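Local coordinates for protein escJ (Escherichia coli, PDB 1YJ7) that probably forms part of the membrane-associated ring platform on which the type III secretion system of enteropathogenic E. coli is assembled, at residues E3-L9 and N37-V42; K91-E96 and C108-L112. The protein carries 3 engineered substitutions. All blocks are in the same frame, centred on the assembly; numbering follows the deposited sequence.

Contact 1 of 2, residues E3-L9 and N37-V42; sequences EQLYTGL and NMTLSV
Strands Glu3-Tyr6 and Met38-Val42 run antiparallel as neighbours, their axes 4.5 Å apart at closest approach and at 138° to each other. Two beta bulges interrupt the pairing. Glu3 and Val42 form a regular hydrogen-bonded pair, with Glu3 N 2.8 Å from Val42 O. Leu5 and Tyr6 then both face Leu40, a classic bulge. Leu40 O takes Leu5 N at 2.9 Å and, weakly, Tyr6 N. Gly8 and Leu9 both face Met38, a G1 bulge, with Gly8 at positive phi (72°). Leu9 and Met38 bond to each other through both backbone groups.

The classic bulge turns Leu5 toward the partner strand. Leu5 CD1 meets Val42 CG1 at 3.6 Å, the side chains crossing at about a right angle. Leu9 crosses Leu40 in the same way, CD1 to CG 3.9 Å. Helices 47-56 and 11-23 both touch Leu5, and Met17 of helix 11-23 touches Leu9 and Leu40. Thr7 lies alongside Thr39, pointing the same way. Thr7 OG1 bonds to Glu11 of the second subunit. Thr39 chi1 (-66°) sets CG2 against Thr7 CG2 and turns OG1 to a water. That water accepts from Gly8 N at 3.0 Å and lies 3.1 Å from Thr39 OG1.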
loop_
_atom_site.group_PDB
_atom_site.type_symbol
_atom_site.label_atom_id
_atom_site.label_comp_id
_atom_site.label_asym_id
_atom_site.label_seq_id
_atom_site.Cartn_x
_atom_site.Cartn_y
_atom_site.Cartn_z
ATOM N N GLU D 3 18.469 7.341 -22.232
ATOM C CA GLU D 3 17.859 6.880 -21.005
ATOM C C GLU D 3 17.136 5.575 -21.335
ATOM O O GLU D 3 16.369 5.516 -22.291
ATOM C CB GLU D 3 16.862 7.933 -20.531
ATOM C CG GLU D 3 16.606 8.016 -19.037
ATOM C CD GLU D 3 17.853 8.254 -18.206
ATOM O OE1 GLU D 3 18.235 7.314 -17.511
ATOM O OE2 GLU D 3 18.440 9.366 -18.246
ATOM N N GLN D 4 17.379 4.542 -20.542
ATOM C CA GLN D 4 16.674 3.275 -20.675
ATOM C C GLN D 4 15.229 3.407 -20.217
ATOM O O GLN D 4 14.949 4.060 -19.195
ATOM C CB GLN D 4 17.370 2.232 -19.823
ATOM C CG GLN D 4 16.810 0.844 -19.915
ATOM C CD GLN D 4 17.575 -0.114 -19.020
ATOM O OE1 GLN D 4 17.141 -0.405 -17.898
ATOM N NE2 GLN D 4 18.718 -0.599 -19.507
ATOM N N LEU D 5 14.316 2.807 -20.986
ATOM C CA LEU D 5 12.912 2.700 -20.591
ATOM C C LEU D 5 12.688 1.338 -19.926
ATOM O O LEU D 5 12.464 1.260 -18.711
ATOM C CB LEU D 5 11.979 2.883 -21.801
ATOM C CG LEU D 5 11.942 4.271 -22.424
ATOM C CD1 LEU D 5 11.006 4.327 -23.608
ATOM C CD2 LEU D 5 11.587 5.329 -21.415
ATOM N N TYR D 6 12.770 0.267 -20.719
ATOM C CA TYR D 6 12.539 -1.103 -20.258
ATOM C C TYR D 6 13.441 -2.090 -20.975
ATOM O O TYR D 6 13.800 -1.882 -22.141
ATOM C CB TYR D 6 11.080 -1.538 -20.456
ATOM C CG TYR D 6 10.127 -0.694 -19.670
ATOM C CD1 TYR D 6 9.426 0.353 -20.253
ATOM C CD2 TYR D 6 9.986 -0.890 -18.301
ATOM C CE1 TYR D 6 8.570 1.154 -19.498
ATOM C CE2 TYR D 6 9.147 -0.092 -17.552
ATOM C CZ TYR D 6 8.450 0.919 -18.132
ATOM O OH TYR D 6 7.631 1.698 -17.326
ATOM N N THR D 7 13.793 -3.146 -20.250
ATOM C CA THR D 7 14.497 -4.315 -20.759
ATOM C C THR D 7 13.583 -5.526 -20.625
ATOM O O THR D 7 12.528 -5.465 -19.999
ATOM C CB THR D 7 15.791 -4.560 -19.951
ATOM O OG1 THR D 7 15.449 -4.954 -18.613
ATOM C CG2 THR D 7 16.591 -3.279 -19.762
ATOM N N GLY D 8 13.983 -6.634 -21.236
ATOM C CA GLY D 8 13.293 -7.899 -21.065
ATOM C C GLY D 8 11.956 -7.985 -21.743
ATOM O O GLY D 8 11.112 -8.787 -21.358
ATOM N N LEU D 9 11.739 -7.144 -22.754
ATOM C CA LEU D 9 10.434 -7.051 -23.377
ATOM C C LEU D 9 10.277 -8.123 -24.441
ATOM O O LEU D 9 11.227 -8.438 -25.166
ATOM C CB LEU D 9 10.230 -5.680 -24.037
ATOM C CG LEU D 9 10.259 -4.455 -23.122
ATOM C CD1 LEU D 9 10.241 -3.174 -23.947
ATOM C CD2 LEU D 9 9.094 -4.517 -22.138
ATOM N N ASN D 37 15.124 -10.955 -26.269
ATOM C CA ASN D 37 14.259 -9.944 -25.650
ATOM C C ASN D 37 14.756 -8.547 -25.957
ATOM O O ASN D 37 15.929 -8.341 -26.268
ATOM C CB ASN D 37 14.167 -10.143 -24.140
ATOM C CG ASN D 37 13.576 -11.486 -23.766
ATOM O OD1 ASN D 37 12.673 -11.985 -24.437
ATOM N ND2 ASN D 37 14.081 -12.079 -22.687
ATOM N N MET D 38 13.858 -7.581 -25.844
ATOM C CA MET D 38 14.118 -6.245 -26.335
ATOM C C MET D 38 14.276 -5.222 -25.215
ATOM O O MET D 38 13.620 -5.299 -24.176
ATOM C CB MET D 38 12.978 -5.826 -27.261
ATOM C CG MET D 38 12.842 -6.733 -28.463
ATOM S SD MET D 38 14.259 -6.593 -29.604
ATOM C CE MET D 38 13.692 -7.809 -30.837
ATOM N N THR D 39 15.122 -4.245 -25.485
ATOM C CA THR D 39 15.303 -3.057 -24.666
ATOM C C THR D 39 14.955 -1.823 -25.473
ATOM O O THR D 39 15.479 -1.632 -26.585
ATOM C CB THR D 39 16.780 -2.943 -24.233
ATOM O OG1 THR D 39 17.107 -4.027 -23.366
ATOM C CG2 THR D 39 17.026 -1.672 -23.416
ATOM N N LEU D 40 14.106 -0.963 -24.914
ATOM C CA LEU D 40 13.819 0.340 -25.468
ATOM C C LEU D 40 14.489 1.443 -24.672
ATOM O O LEU D 40 14.506 1.383 -23.452
ATOM C CB LEU D 40 12.308 0.619 -25.476
ATOM C CG LEU D 40 11.472 -0.308 -26.337
ATOM C CD1 LEU D 40 9.999 0.064 -26.207
ATOM C CD2 LEU D 40 11.919 -0.268 -27.797
ATOM N N SER D 41 15.024 2.433 -25.382
ATOM C CA SER D 41 15.643 3.630 -24.809
ATOM C C SER D 41 15.232 4.863 -25.585
ATOM O O SER D 41 14.787 4.782 -26.720
ATOM C CB SER D 41 17.178 3.512 -24.820
ATOM O OG SER D 41 17.594 2.252 -24.339
ATOM N N VAL D 42 15.362 6.028 -24.968
ATOM C CA VAL D 42 14.996 7.281 -25.603
ATOM C C VAL D 42 16.033 8.327 -25.248
ATOM O O VAL D 42 16.753 8.176 -24.266
ATOM C CB VAL D 42 13.610 7.788 -25.129
ATOM C CG1 VAL D 42 12.513 6.877 -25.634
ATOM C CG2 VAL D 42 13.584 7.906 -23.577
HETATM O O HOH W 1 16.485 -6.979 -22.847
#

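Contact 2 of 2, residues K91-E96 and C108-L112; sequences KEQDIE and CSVSL
Glu92 reaches from helix segment Lys91-Glu96 to the strand Cys108-Leu112 and ends on the backbone N of Leu112. Glu92 CB lies 3.6 Å from Val110 O. Glu92 CG passes the same oxygen and also touches Leu112 CG at 3.7 Å, where the two side chains slide past each other in opposite directions. The chain is extended beyond CG, which carries the carboxylate past Val110 O and Ser111 to the backbone N of Leu112. CD is still close to Val110 O. Glu92 OE1 accepts from Leu112 N at 2.9 Å. The bond is nearly straight, 176° at the hydrogen, and meets the anti side of OE1, 25° out of the carboxylate plane. A water lies within bonding distance of Glu92 OE1 and Ser111 OG. A second water bridges Val110 O and, weakly, Glu92 OE2.

The helix lies alongside strand 105-113, outermost within this chain in a mixed sheet, in the alpha/beta part of this YscJ-family protein. Helix and strand run roughly antiparallel, at 147°. Ser109 and Ser111 pair with Leu127 and Ala125 of the next strand, so the N-H groups of Val110 and Leu112 are turned to the helix side.

Glu96 repeats the reach one helical turn later. Glu96 OE1 accepts from Val110 N at 3.0 Å, again on the anti side and out of the carboxylate plane. Its CG lies against Val110 CG2. The two glutamates thus take two alternate backbone N-H groups of the strand.

Ile95, next to Glu96, points toward the strand. Ile95 CG2 meets Val110 CG2 at 3.9 Å, the side chains crossing at about a right angle. Val147 of helix 140-150 also touches Ile95. The bends at chi2 and chi3 lead the end of Lys91 away from the strand, where NZ bonds to Ser150 O. Lys91 CG presses on Leu112 CD1 at 3.4 Å, tighter than usual van der Waals contact.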
loop_
_atom_site.group_PDB
_atom_site.type_symbol
_atom_site.label_atom_id
_atom_site.label_comp_id
_atom_site.label_asym_id
_atom_site.label_seq_id
_atom_site.Cartn_x
_atom_site.Cartn_y
_atom_site.Cartn_z
ATOM N N LYS D 91 -14.051 -23.098 -19.962
ATOM C CA LYS D 91 -15.182 -22.599 -20.711
ATOM C C LYS D 91 -14.975 -21.144 -21.136
ATOM O O LYS D 91 -15.224 -20.796 -22.281
ATOM C CB LYS D 91 -16.490 -22.729 -19.925
ATOM C CG LYS D 91 -17.741 -22.272 -20.689
ATOM C CD LYS D 91 -18.030 -23.093 -21.984
ATOM C CE LYS D 91 -18.377 -24.545 -21.692
ATOM N NZ LYS D 91 -18.900 -25.275 -22.911
ATOM N N GLU D 92 -14.514 -20.303 -20.219
ATOM C CA GLU D 92 -14.230 -18.905 -20.568
ATOM C C GLU D 92 -13.247 -18.815 -21.747
ATOM O O GLU D 92 -13.453 -18.024 -22.692
ATOM C CB GLU D 92 -13.626 -18.172 -19.361
ATOM C CG GLU D 92 -14.640 -17.853 -18.277
ATOM C CD GLU D 92 -13.987 -17.349 -16.998
ATOM O OE1 GLU D 92 -14.741 -16.953 -16.088
ATOM O OE2 GLU D 92 -12.727 -17.333 -16.923
ATOM N N GLN D 93 -12.196 -19.621 -21.685
ATOM C CA GLN D 93 -11.169 -19.655 -22.730
ATOM C C GLN D 93 -11.712 -20.175 -24.046
ATOM O O GLN D 93 -11.381 -19.636 -25.109
ATOM C CB GLN D 93 -9.973 -20.469 -22.244
ATOM C CG GLN D 93 -9.241 -19.793 -21.072
ATOM C CD GLN D 93 -8.407 -18.584 -21.495
ATOM O OE1 GLN D 93 -8.595 -17.468 -20.984
ATOM N NE2 GLN D 93 -7.494 -18.799 -22.400
ATOM N N ASP D 94 -12.573 -21.199 -23.985
ATOM C CA ASP D 94 -13.213 -21.736 -25.175
ATOM C C ASP D 94 -14.098 -20.689 -25.857
ATOM O O ASP D 94 -14.133 -20.590 -27.081
ATOM C CB ASP D 94 -14.108 -22.935 -24.822
ATOM C CG ASP D 94 -13.336 -24.193 -24.459
ATOM O OD1 ASP D 94 -12.094 -24.287 -24.668
ATOM O OD2 ASP D 94 -13.948 -25.179 -23.969
ATOM N N ILE D 95 -14.819 -19.896 -25.066
ATOM C CA ILE D 95 -15.691 -18.865 -25.625
ATOM C C ILE D 95 -14.865 -17.723 -26.214
ATOM O O ILE D 95 -15.162 -17.239 -27.295
ATOM C CB ILE D 95 -16.717 -18.361 -24.571
ATOM C CG1 ILE D 95 -17.662 -19.520 -24.185
ATOM C CG2 ILE D 95 -17.480 -17.214 -25.128
ATOM C CD1 ILE D 95 -18.547 -19.168 -22.950
ATOM N N GLU D 96 -13.809 -17.325 -25.517
ATOM C CA GLU D 96 -12.882 -16.316 -26.039
ATOM C C GLU D 96 -12.281 -16.782 -27.367
ATOM O O GLU D 96 -12.206 -16.007 -28.318
ATOM C CB GLU D 96 -11.788 -15.980 -25.026
ATOM C CG GLU D 96 -12.271 -15.232 -23.784
ATOM C CD GLU D 96 -11.178 -14.944 -22.766
ATOM O OE1 GLU D 96 -11.505 -14.534 -21.624
ATOM O OE2 GLU D 96 -9.975 -15.111 -23.095
ATOM N N CYS D 108 -10.657 -10.194 -26.537
ATOM C CA CYS D 108 -11.916 -10.651 -25.939
ATOM C C CYS D 108 -11.648 -11.095 -24.510
ATOM O O CYS D 108 -10.652 -11.789 -24.244
ATOM C CB CYS D 108 -12.507 -11.849 -26.746
ATOM S SG CYS D 108 -14.116 -12.393 -26.152
ATOM N N SER D 109 -12.523 -10.715 -23.576
ATOM C CA SER D 109 -12.517 -11.274 -22.247
ATOM C C SER D 109 -13.911 -11.735 -21.892
ATOM O O SER D 109 -14.874 -11.038 -22.158
ATOM C CB SER D 109 -12.054 -10.257 -21.202
ATOM O OG SER D 109 -10.657 -10.073 -21.239
ATOM N N VAL D 110 -13.992 -12.922 -21.308
ATOM C CA VAL D 110 -15.248 -13.482 -20.825
ATOM C C VAL D 110 -15.057 -13.866 -19.371
ATOM O O VAL D 110 -14.105 -14.582 -19.018
ATOM C CB VAL D 110 -15.660 -14.739 -21.633
ATOM C CG1 VAL D 110 -16.918 -15.362 -21.031
ATOM C CG2 VAL D 110 -15.880 -14.370 -23.076
ATOM N N SER D 111 -15.957 -13.381 -18.510
ATOM C CA SER D 111 -16.000 -13.822 -17.129
ATOM C C SER D 111 -17.363 -14.454 -16.881
ATOM O O SER D 111 -18.396 -13.787 -17.052
ATOM C CB SER D 111 -15.762 -12.658 -16.158
ATOM O OG SER D 111 -15.754 -13.134 -14.816
ATOM N N LEU D 112 -17.358 -15.736 -16.506
ATOM C CA LEU D 112 -18.571 -16.514 -16.267
ATOM C C LEU D 112 -18.876 -16.702 -14.787
ATOM O O LEU D 112 -17.978 -16.974 -14.001
ATOM C CB LEU D 112 -18.441 -17.911 -16.866
ATOM C CG LEU D 112 -18.354 -17.994 -18.376
ATOM C CD1 LEU D 112 -18.167 -19.452 -18.750
ATOM C CD2 LEU D 112 -19.583 -17.401 -19.068
HETATM O O HOH W 2 -14.157 -15.260 -14.143
HETATM O O HOH W 3 -12.411 -14.172 -16.937
#

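Contact 1 closes before contact 2 opens along the chain. Their centres are 33 Å apart, on opposite sides of the chain's centre, and their nearest atoms are about 21 Å apart. They share no helix or strand. Contact 1 joins two strands of the antiparallel sheet 3-9, 38-42 and 28-32. Contact 2 sets helix 80-99 against strand 105-113 of the mixed sheet, which also holds 123-130 and 159-165. The extended linker of this structure probably joins the two parts. Both contacts also touch the second subunit. This is consistent with a protein that packs against copies of itself through both parts when the secretion platform is assembled.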